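Local atomic coordinates of beta-ketoacyl-[acyl-carrier-protein] synthase III (Pseudomonas aeruginosa, PDB entry 2X3E), a protein that probably catalyses the first condensation of fatty acid synthesis, joining an acetyl group from acetyl-CoA to malonyl-ACP with loss of carbon dioxide. Residues C9-Y14 against L321-I326; L51-L56 against V137-F142; F189-T194 against A312-G317. The protein carries 1 engineered substitution. All coordinates share one frame; numbering follows the deposited sequence. Where two conformers were deposited one is given.

Contact 1. Residues C9-Y14 against L321-I326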
loop_
_atom_site.group_PDB
_atom_site.type_symbol
_atom_site.label_atom_id
_atom_site.label_comp_id
_atom_site.label_asym_id
_atom_site.label_seq_id
_atom_site.Cartn_x
_atom_site.Cartn_y
_atom_site.Cartn_z
ATOM N N CYS A 9 -0.150 20.840 6.384
ATOM C CA CYS A 9 -0.214 22.219 5.891
ATOM C C CYS A 9 -1.291 22.472 4.830
ATOM O O CYS A 9 -1.389 23.578 4.321
ATOM C CB CYS A 9 1.164 22.663 5.376
ATOM S SG CYS A 9 1.830 21.707 4.004
ATOM N N GLY A 10 -2.124 21.472 4.538
ATOM C CA GLY A 10 -3.191 21.616 3.546
ATOM C C GLY A 10 -4.249 20.544 3.695
ATOM O O GLY A 10 -3.948 19.423 4.107
ATOM N N LEU A 11 -5.495 20.900 3.380
ATOM C CA LEU A 11 -6.626 19.972 3.452
ATOM C C LEU A 11 -7.546 20.225 2.270
ATOM O O LEU A 11 -7.800 21.371 1.905
ATOM C CB LEU A 11 -7.398 20.158 4.766
ATOM C CG LEU A 11 -8.634 19.281 5.006
ATOM C CD1 LEU A 11 -8.247 17.841 5.262
ATOM C CD2 LEU A 11 -9.454 19.824 6.168
ATOM N N GLY A 12 -8.036 19.147 1.673
ATOM C CA GLY A 12 -9.034 19.231 0.614
ATOM C C GLY A 12 -9.865 17.970 0.592
ATOM O O GLY A 12 -9.505 16.966 1.206
ATOM N N SER A 13 -10.995 18.024 -0.093
ATOM C CA SER A 13 -11.885 16.871 -0.167
ATOM C C SER A 13 -12.779 16.955 -1.385
ATOM O O SER A 13 -12.911 18.018 -2.002
ATOM C CB SER A 13 -12.739 16.777 1.095
ATOM O OG SER A 13 -13.693 17.826 1.152
ATOM N N TYR A 14 -13.395 15.823 -1.717
ATOM C CA TYR A 14 -14.384 15.767 -2.778
ATOM C C TYR A 14 -15.391 14.652 -2.500
ATOM O O TYR A 14 -15.015 13.527 -2.163
ATOM C CB TYR A 14 -13.713 15.554 -4.139
ATOM C CG TYR A 14 -14.706 15.516 -5.279
ATOM C CD1 TYR A 14 -15.289 16.685 -5.751
ATOM C CD2 TYR A 14 -15.078 14.307 -5.872
ATOM C CE1 TYR A 14 -16.216 16.660 -6.784
ATOM C CE2 TYR A 14 -16.004 14.272 -6.917
ATOM C CZ TYR A 14 -16.565 15.454 -7.365
ATOM O OH TYR A 14 -17.478 15.447 -8.394
ATOM N N LEU A 321 -1.694 15.326 17.151
ATOM C CA LEU A 321 -1.097 16.541 16.606
ATOM C C LEU A 321 -1.823 17.755 17.174
ATOM O O LEU A 321 -2.932 17.631 17.686
ATOM C CB LEU A 321 -1.181 16.551 15.072
ATOM C CG LEU A 321 -2.561 16.737 14.418
ATOM C CD1 LEU A 321 -2.410 17.081 12.927
ATOM C CD2 LEU A 321 -3.449 15.495 14.598
ATOM N N ARG A 322 -1.191 18.921 17.104
ATOM C CA ARG A 322 -1.904 20.170 17.345
ATOM C C ARG A 322 -2.347 20.695 15.991
ATOM O O ARG A 322 -1.569 20.686 15.039
ATOM C CB ARG A 322 -1.029 21.181 18.082
ATOM C CG ARG A 322 -0.735 20.775 19.532
ATOM C CD ARG A 322 0.068 21.833 20.272
ATOM N NE ARG A 322 1.304 22.156 19.557
ATOM C CZ ARG A 322 1.669 23.374 19.143
ATOM N NH1 ARG A 322 0.917 24.453 19.384
ATOM N NH2 ARG A 322 2.818 23.520 18.495
ATOM N N TRP A 323 -3.607 21.112 15.894
ATOM C CA TRP A 323 -4.187 21.467 14.597
ATOM C C TRP A 323 -3.608 22.800 14.127
ATOM O O TRP A 323 -3.601 23.770 14.892
ATOM C CB TRP A 323 -5.718 21.542 14.679
ATOM C CG TRP A 323 -6.366 21.825 13.348
ATOM C CD1 TRP A 323 -6.995 22.970 12.970
ATOM C CD2 TRP A 323 -6.407 20.951 12.219
ATOM N NE1 TRP A 323 -7.440 22.861 11.676
ATOM C CE2 TRP A 323 -7.091 21.627 11.190
ATOM C CE3 TRP A 323 -5.933 19.660 11.978
ATOM C CZ2 TRP A 323 -7.315 21.056 9.936
ATOM C CZ3 TRP A 323 -6.158 19.088 10.727
ATOM C CH2 TRP A 323 -6.841 19.792 9.724
ATOM N N PRO A 324 -3.102 22.847 12.879
ATOM C CA PRO A 324 -2.500 24.064 12.363
ATOM C C PRO A 324 -3.526 24.991 11.731
ATOM O O PRO A 324 -4.694 24.623 11.581
ATOM C CB PRO A 324 -1.542 23.537 11.296
ATOM C CG PRO A 324 -2.241 22.351 10.743
ATOM C CD PRO A 324 -3.044 21.760 11.882
ATOM N N LYS A 325 -3.080 26.181 11.356
ATOM C CA LYS A 325 -3.931 27.138 10.655
ATOM C C LYS A 325 -4.042 26.726 9.190
ATOM O O LYS A 325 -3.089 26.884 8.422
ATOM C CB LYS A 325 -3.352 28.548 10.769
ATOM C CG LYS A 325 -3.205 29.037 12.211
ATOM C CD LYS A 325 -2.422 30.338 12.292
ATOM C CE LYS A 325 -2.213 30.771 13.737
ATOM N NZ LYS A 325 -1.411 29.776 14.518
ATOM N N ILE A 326 -5.199 26.187 8.810
ATOM C CA ILE A 326 -5.426 25.710 7.443
ATOM C C ILE A 326 -6.430 26.606 6.743
ATOM O O ILE A 326 -7.470 26.947 7.319
ATOM C CB ILE A 326 -5.961 24.257 7.419
ATOM C CG1 ILE A 326 -4.922 23.290 7.995
ATOM C CG2 ILE A 326 -6.340 23.839 5.995
ATOM C CD1 ILE A 326 -3.631 23.210 7.181
#
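The classic beta bulge at C9 and G10, both facing V165 of strand 160-169, is covered on one side by the side chain of I326. Its CD1 stands over the bulge peptide, 3.4 Å from C9 C and 3.5 Å from G10 N, so the methyl meets the flat face of the amide. I326 CG2 lies anti to the backbone N while CG1, at chi1 -64°, lies beside it; the two branches thus reach successive residues of the strand, CD1 the C9-G10 peptide and CG2 L11, 4.0 Å from L11 CB. The contact bridges the two halves of the thiolase-like fold: strand 5-14 lies at one margin of the five-stranded sheet, and 323-326 is the tail leaving strand 315-322 of the other sheet; the directions of 9-11 and 323-326 lie 75° apart. L11, with CG anti to its amide nitrogen (chi1 179°), sends CD2 to the indole rim of W323, 4.4 Å from W323 CH2 and near the ring plane. One face of that indole carries P324 CD. Helix 285-295 adds L290 against W323 and L294 against I326. No hydrogen bond crosses between the segments; L11 N is bonded instead to S67 OG of helix 53-68.

Contact 2. Residues L51-L56 against V137-F142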
loop_
_atom_site.group_PDB
_atom_site.type_symbol
_atom_site.label_atom_id
_atom_site.label_comp_id
_atom_site.label_asym_id
_atom_site.label_seq_id
_atom_site.Cartn_x
_atom_site.Cartn_y
_atom_site.Cartn_z
ATOM N N LEU A 51 -17.769 7.307 -11.511
ATOM C CA LEU A 51 -16.470 7.765 -11.017
ATOM C C LEU A 51 -15.809 6.690 -10.159
ATOM O O LEU A 51 -16.489 5.971 -9.427
ATOM C CB LEU A 51 -16.623 9.055 -10.201
ATOM C CG LEU A 51 -17.201 10.263 -10.945
ATOM C CD1 LEU A 51 -17.210 11.468 -10.037
ATOM C CD2 LEU A 51 -16.412 10.574 -12.208
ATOM N N GLY A 52 -14.490 6.574 -10.273
ATOM C CA GLY A 52 -13.706 5.656 -9.447
ATOM C C GLY A 52 -12.997 6.394 -8.328
ATOM O O GLY A 52 -13.081 7.626 -8.226
ATOM N N SER A 53 -12.292 5.644 -7.486
ATOM C CA SER A 53 -11.490 6.240 -6.420
ATOM C C SER A 53 -10.474 7.245 -6.969
ATOM O O SER A 53 -10.254 8.299 -6.369
ATOM C CB SER A 53 -10.781 5.151 -5.606
ATOM O OG SER A 53 -11.732 4.406 -4.850
ATOM N N GLY A 54 -9.860 6.924 -8.105
ATOM C CA GLY A 54 -8.879 7.812 -8.730
ATOM C C GLY A 54 -9.458 9.185 -9.043
ATOM O O GLY A 54 -8.843 10.206 -8.742
ATOM N N ASP A 55 -10.648 9.195 -9.638
ATOM C CA ASP A 55 -11.358 10.434 -9.957
ATOM C C ASP A 55 -11.618 11.281 -8.703
ATOM O O ASP A 55 -11.403 12.491 -8.716
ATOM C CB ASP A 55 -12.696 10.135 -10.643
ATOM C CG ASP A 55 -12.543 9.436 -11.989
ATOM O OD1 ASP A 55 -11.728 9.889 -12.828
ATOM O OD2 ASP A 55 -13.265 8.441 -12.218
ATOM N N LEU A 56 -12.087 10.647 -7.627
ATOM C CA LEU A 56 -12.394 11.365 -6.387
ATOM C C LEU A 56 -11.114 11.887 -5.745
ATOM O O LEU A 56 -11.065 13.021 -5.245
ATOM C CB LEU A 56 -13.126 10.464 -5.385
ATOM C CG LEU A 56 -14.426 9.773 -5.814
ATOM C CD1 LEU A 56 -15.125 9.175 -4.587
ATOM C CD2 LEU A 56 -15.365 10.718 -6.555
ATOM N N VAL A 137 -3.947 10.919 0.297
ATOM C CA VAL A 137 -5.378 10.916 0.017
ATOM C C VAL A 137 -6.009 9.658 0.588
ATOM O O VAL A 137 -5.639 8.547 0.203
ATOM C CB VAL A 137 -5.680 10.950 -1.497
ATOM C CG1 VAL A 137 -7.194 11.078 -1.741
ATOM C CG2 VAL A 137 -4.919 12.082 -2.187
ATOM N N GLY A 138 -6.925 9.842 1.531
ATOM C CA GLY A 138 -7.815 8.773 1.971
ATOM C C GLY A 138 -9.013 8.753 1.044
ATOM O O GLY A 138 -9.748 9.727 0.974
ATOM N N VAL A 139 -9.188 7.660 0.306
ATOM C CA VAL A 139 -10.266 7.552 -0.673
ATOM C C VAL A 139 -10.802 6.133 -0.729
ATOM O O VAL A 139 -10.034 5.174 -0.745
ATOM C CB VAL A 139 -9.798 7.975 -2.093
ATOM C CG1 VAL A 139 -8.551 7.178 -2.543
ATOM C CG2 VAL A 139 -10.936 7.835 -3.105
ATOM N N ASP A 140 -12.121 6.007 -0.765
ATOM C CA ASP A 140 -12.752 4.721 -0.988
ATOM C C ASP A 140 -14.105 4.899 -1.672
ATOM O O ASP A 140 -14.814 5.884 -1.432
ATOM C CB ASP A 140 -12.890 3.946 0.333
ATOM C CG ASP A 140 -11.715 3.002 0.597
ATOM O OD1 ASP A 140 -11.373 2.210 -0.300
ATOM O OD2 ASP A 140 -11.142 3.033 1.711
ATOM N N THR A 141 -14.428 3.949 -2.542
ATOM C CA THR A 141 -15.705 3.899 -3.241
ATOM C C THR A 141 -16.383 2.556 -2.947
ATOM O O THR A 141 -16.695 1.768 -3.857
ATOM C CB THR A 141 -15.529 4.087 -4.756
ATOM O OG1 THR A 141 -14.496 3.213 -5.229
ATOM C CG2 THR A 141 -15.163 5.537 -5.081
ATOM N N PHE A 142 -16.614 2.311 -1.661
ATOM C CA PHE A 142 -17.221 1.061 -1.204
ATOM C C PHE A 142 -18.574 0.748 -1.825
ATOM O O PHE A 142 -18.926 -0.423 -1.932
ATOM C CB PHE A 142 -17.343 1.032 0.328
ATOM C CG PHE A 142 -16.242 0.272 1.009
ATOM C CD1 PHE A 142 -14.916 0.519 0.696
ATOM C CD2 PHE A 142 -16.532 -0.694 1.968
ATOM C CE1 PHE A 142 -13.896 -0.178 1.325
ATOM C CE2 PHE A 142 -15.516 -1.394 2.597
ATOM C CZ PHE A 142 -14.193 -1.132 2.274
#
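Two carboxylates and one ring flank the meeting of S53 with D140 and T141. The F142 ring receives D140 OD1 at its edge, in plane; beyond the segments it meets F211 edge-to-face and F157 with the planes at about 30°, while C87 of the second subunit also packs on it. D140 turns away from the helix: OD1 is hydrogen-bonded by T82 OG1, T80 OG1 and S81 N, and OD2 by A283 N, a set of partners that fixes the rotation of this buried group. The other carboxylate, D55, caps the helix start. Its OD2 accepts G52 N at 3.0 Å on the anti side, 19° out of the carboxylate plane, along a nearly straight N-H line of 172°. With G52 at the N-cap, this is the side-chain-to-N-cap half of a capping box.

Across the contact, S53 OG and T141 OG1 lie 3.0 Å apart, and S53 OG also bonds T82 O. The remaining contacts are made mainly by methyl groups. V139 CG2, held anti to the backbone N, wedges into the first helical turn, 3.4 Å from S53 O, 3.7 Å from S53 CB and 4.1 Å from L56 CB. The T141 and L56 side chains cross obliquely, with T141 CG2 3.7 Å from L56 CD1. Helix 53-68 thereby sets its N-terminus on the end of strand 133-140, with the D140 side chain about 7 Å from that of A112, the engineered residue at the predicted active-site position: helix-on-sheet packing in the thiolase-like fold beside the predicted catalytic centre.

Contact 3. Residues F189-T194 against A312-G317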
loop_
_atom_site.group_PDB
_atom_site.type_symbol
_atom_site.label_atom_id
_atom_site.label_comp_id
_atom_site.label_asym_id
_atom_site.label_seq_id
_atom_site.Cartn_x
_atom_site.Cartn_y
_atom_site.Cartn_z
ATOM N N PHE A 189 -9.057 -11.664 10.925
ATOM C CA PHE A 189 -9.085 -11.134 9.552
ATOM C C PHE A 189 -10.423 -11.314 8.820
ATOM O O PHE A 189 -10.699 -10.600 7.855
ATOM C CB PHE A 189 -7.998 -11.807 8.707
ATOM C CG PHE A 189 -8.359 -13.200 8.256
ATOM C CD1 PHE A 189 -8.888 -13.420 6.985
ATOM C CD2 PHE A 189 -8.187 -14.290 9.104
ATOM C CE1 PHE A 189 -9.233 -14.700 6.567
ATOM C CE2 PHE A 189 -8.517 -15.573 8.690
ATOM C CZ PHE A 189 -9.045 -15.778 7.416
ATOM N N ASP A 190 -11.233 -12.271 9.265
ATOM C CA ASP A 190 -12.466 -12.646 8.564
ATOM C C ASP A 190 -13.695 -11.811 8.948
ATOM O O ASP A 190 -14.758 -11.969 8.352
ATOM C CB ASP A 190 -12.774 -14.126 8.809
ATOM C CG ASP A 190 -12.929 -14.453 10.283
ATOM O OD1 ASP A 190 -11.936 -14.292 11.033
ATOM O OD2 ASP A 190 -14.036 -14.872 10.687
ATOM N N LEU A 191 -13.567 -10.927 9.941
ATOM C CA LEU A 191 -14.739 -10.168 10.436
ATOM C C LEU A 191 -15.324 -9.156 9.440
ATOM O O LEU A 191 -16.544 -8.993 9.366
ATOM C CB LEU A 191 -14.419 -9.435 11.748
ATOM C CG LEU A 191 -14.432 -10.210 13.067
ATOM C CD1 LEU A 191 -14.333 -9.216 14.218
ATOM C CD2 LEU A 191 -15.692 -11.082 13.223
ATOM N N LEU A 192 -14.445 -8.450 8.734
ATOM C CA LEU A 192 -14.815 -7.475 7.710
ATOM C C LEU A 192 -14.044 -7.845 6.456
ATOM O O LEU A 192 -12.810 -7.883 6.486
ATOM C CB LEU A 192 -14.394 -6.058 8.125
ATOM C CG LEU A 192 -14.926 -5.459 9.429
ATOM C CD1 LEU A 192 -13.838 -4.653 10.139
ATOM C CD2 LEU A 192 -16.154 -4.592 9.181
ATOM N N MET A 193 -14.747 -8.111 5.358
ATOM C CA MET A 193 -14.070 -8.577 4.152
ATOM C C MET A 193 -14.786 -8.290 2.837
ATOM O O MET A 193 -15.999 -8.425 2.731
ATOM C CB MET A 193 -13.825 -10.087 4.240
ATOM C CG MET A 193 -12.706 -10.567 3.321
ATOM S SD MET A 193 -12.480 -12.326 3.474
ATOM C CE MET A 193 -13.950 -12.895 2.648
ATOM N N THR A 194 -13.992 -7.911 1.838
ATOM C CA THR A 194 -14.399 -7.934 0.439
ATOM C C THR A 194 -13.477 -8.931 -0.245
ATOM O O THR A 194 -12.291 -8.663 -0.402
ATOM C CB THR A 194 -14.249 -6.561 -0.227
ATOM O OG1 THR A 194 -15.001 -5.597 0.513
ATOM C CG2 THR A 194 -14.760 -6.600 -1.674
ATOM N N ALA A 312 -10.921 -3.277 8.963
ATOM C CA ALA A 312 -10.607 -4.592 8.445
ATOM C C ALA A 312 -9.112 -4.883 8.550
ATOM O O ALA A 312 -8.281 -3.968 8.447
ATOM C CB ALA A 312 -11.079 -4.718 6.996
ATOM N N GLY A 313 -8.788 -6.162 8.751
ATOM C CA GLY A 313 -7.410 -6.615 8.914
ATOM C C GLY A 313 -7.272 -7.714 9.962
ATOM O O GLY A 313 -6.788 -8.795 9.648
ATOM N N LEU A 314 -7.655 -7.461 11.216
ATOM C CA LEU A 314 -8.088 -6.160 11.716
ATOM C C LEU A 314 -6.902 -5.207 11.830
ATOM O O LEU A 314 -5.755 -5.647 11.962
ATOM C CB LEU A 314 -8.731 -6.310 13.102
ATOM C CG LEU A 314 -9.964 -7.212 13.187
ATOM C CD1 LEU A 314 -10.471 -7.325 14.629
ATOM C CD2 LEU A 314 -11.063 -6.708 12.271
ATOM N N THR A 315 -7.198 -3.913 11.786
ATOM C CA THR A 315 -6.213 -2.847 11.950
ATOM C C THR A 315 -6.754 -1.774 12.881
ATOM O O THR A 315 -7.964 -1.617 13.027
ATOM C CB THR A 315 -5.890 -2.154 10.607
ATOM O OG1 THR A 315 -7.111 -1.770 9.950
ATOM C CG2 THR A 315 -5.078 -3.071 9.709
ATOM N N TRP A 316 -5.844 -1.029 13.501
ATOM C CA TRP A 316 -6.207 0.143 14.281
ATOM C C TRP A 316 -5.006 1.059 14.402
ATOM O O TRP A 316 -3.860 0.660 14.135
ATOM C CB TRP A 316 -6.673 -0.258 15.682
ATOM C CG TRP A 316 -5.594 -0.925 16.472
ATOM C CD1 TRP A 316 -4.575 -0.322 17.143
ATOM C CD2 TRP A 316 -5.406 -2.335 16.632
ATOM N NE1 TRP A 316 -3.757 -1.273 17.718
ATOM C CE2 TRP A 316 -4.250 -2.517 17.420
ATOM C CE3 TRP A 316 -6.103 -3.461 16.183
ATOM C CZ2 TRP A 316 -3.782 -3.786 17.779
ATOM C CZ3 TRP A 316 -5.633 -4.721 16.537
ATOM C CH2 TRP A 316 -4.490 -4.872 17.328
ATOM N N GLY A 317 -5.267 2.285 14.828
ATOM C CA GLY A 317 -4.194 3.211 15.155
ATOM C C GLY A 317 -4.688 4.608 15.440
ATOM O O GLY A 317 -5.832 4.950 15.126
HETATM O O HOH W 1 -11.063 -7.995 8.532
#
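L192 and A312 fit bump against bump: L192 CB rests 3.7 Å from A312 CB, and the branch beyond reaches round the alanine, bringing L192 CD1 to 3.4 Å from A312 N. With CG beside its amide nitrogen (chi1 -58°), L192 also directs CD1 to 4.1 Å from L314 CD2, so one methyl fills the notch between A312 and L314. On the other flank F189 contributes CA and CB and not its ring. Its CA makes a CH...O contact with G313 O at 3.3 Å, bent to 129° at the hydrogen, while the ring engages R93 of the second subunit in a cation-pi pair. Water 1 bridges the backbones, donating to F189 O and L192 O (both 2.7 Å) and accepting from G313 N at 2.9 Å.

The turn beside it is sharp: G313 has positive phi and is followed by a cis peptide to L314, and T315 OG1 closes the bend by donating to A312 O from above the carbonyl plane, at 2.9 Å. This is the glycine-rich loop joining the last two strands of the thiolase-like fold, beside the dimer interface, its A312 about 7 Å (side chains) from A112 at a predicted active-site position.

All three contacts are largely buried. Contact 1, lying about 28 Å from contact 3 (centre to centre), has no hydrogen bond between its segments, is made by methyl and ring contacts, one of them on a peptide, and joins the two sheets far from the annotated sites. Contact 2 mixes methyl packing with a polar network, while contact 3 adds a bridging water to leucine and alanine packing and lies against the second subunit; both come near the predicted active-site residues. Contacts 1 and 2 reach the same five-stranded sheet and touch through Y14 CE2 and L56 CD2, 3.6 Å apart. Contacts 1 and 3 share strand 315-322, contact 3 touching just before it and contact 1 just after.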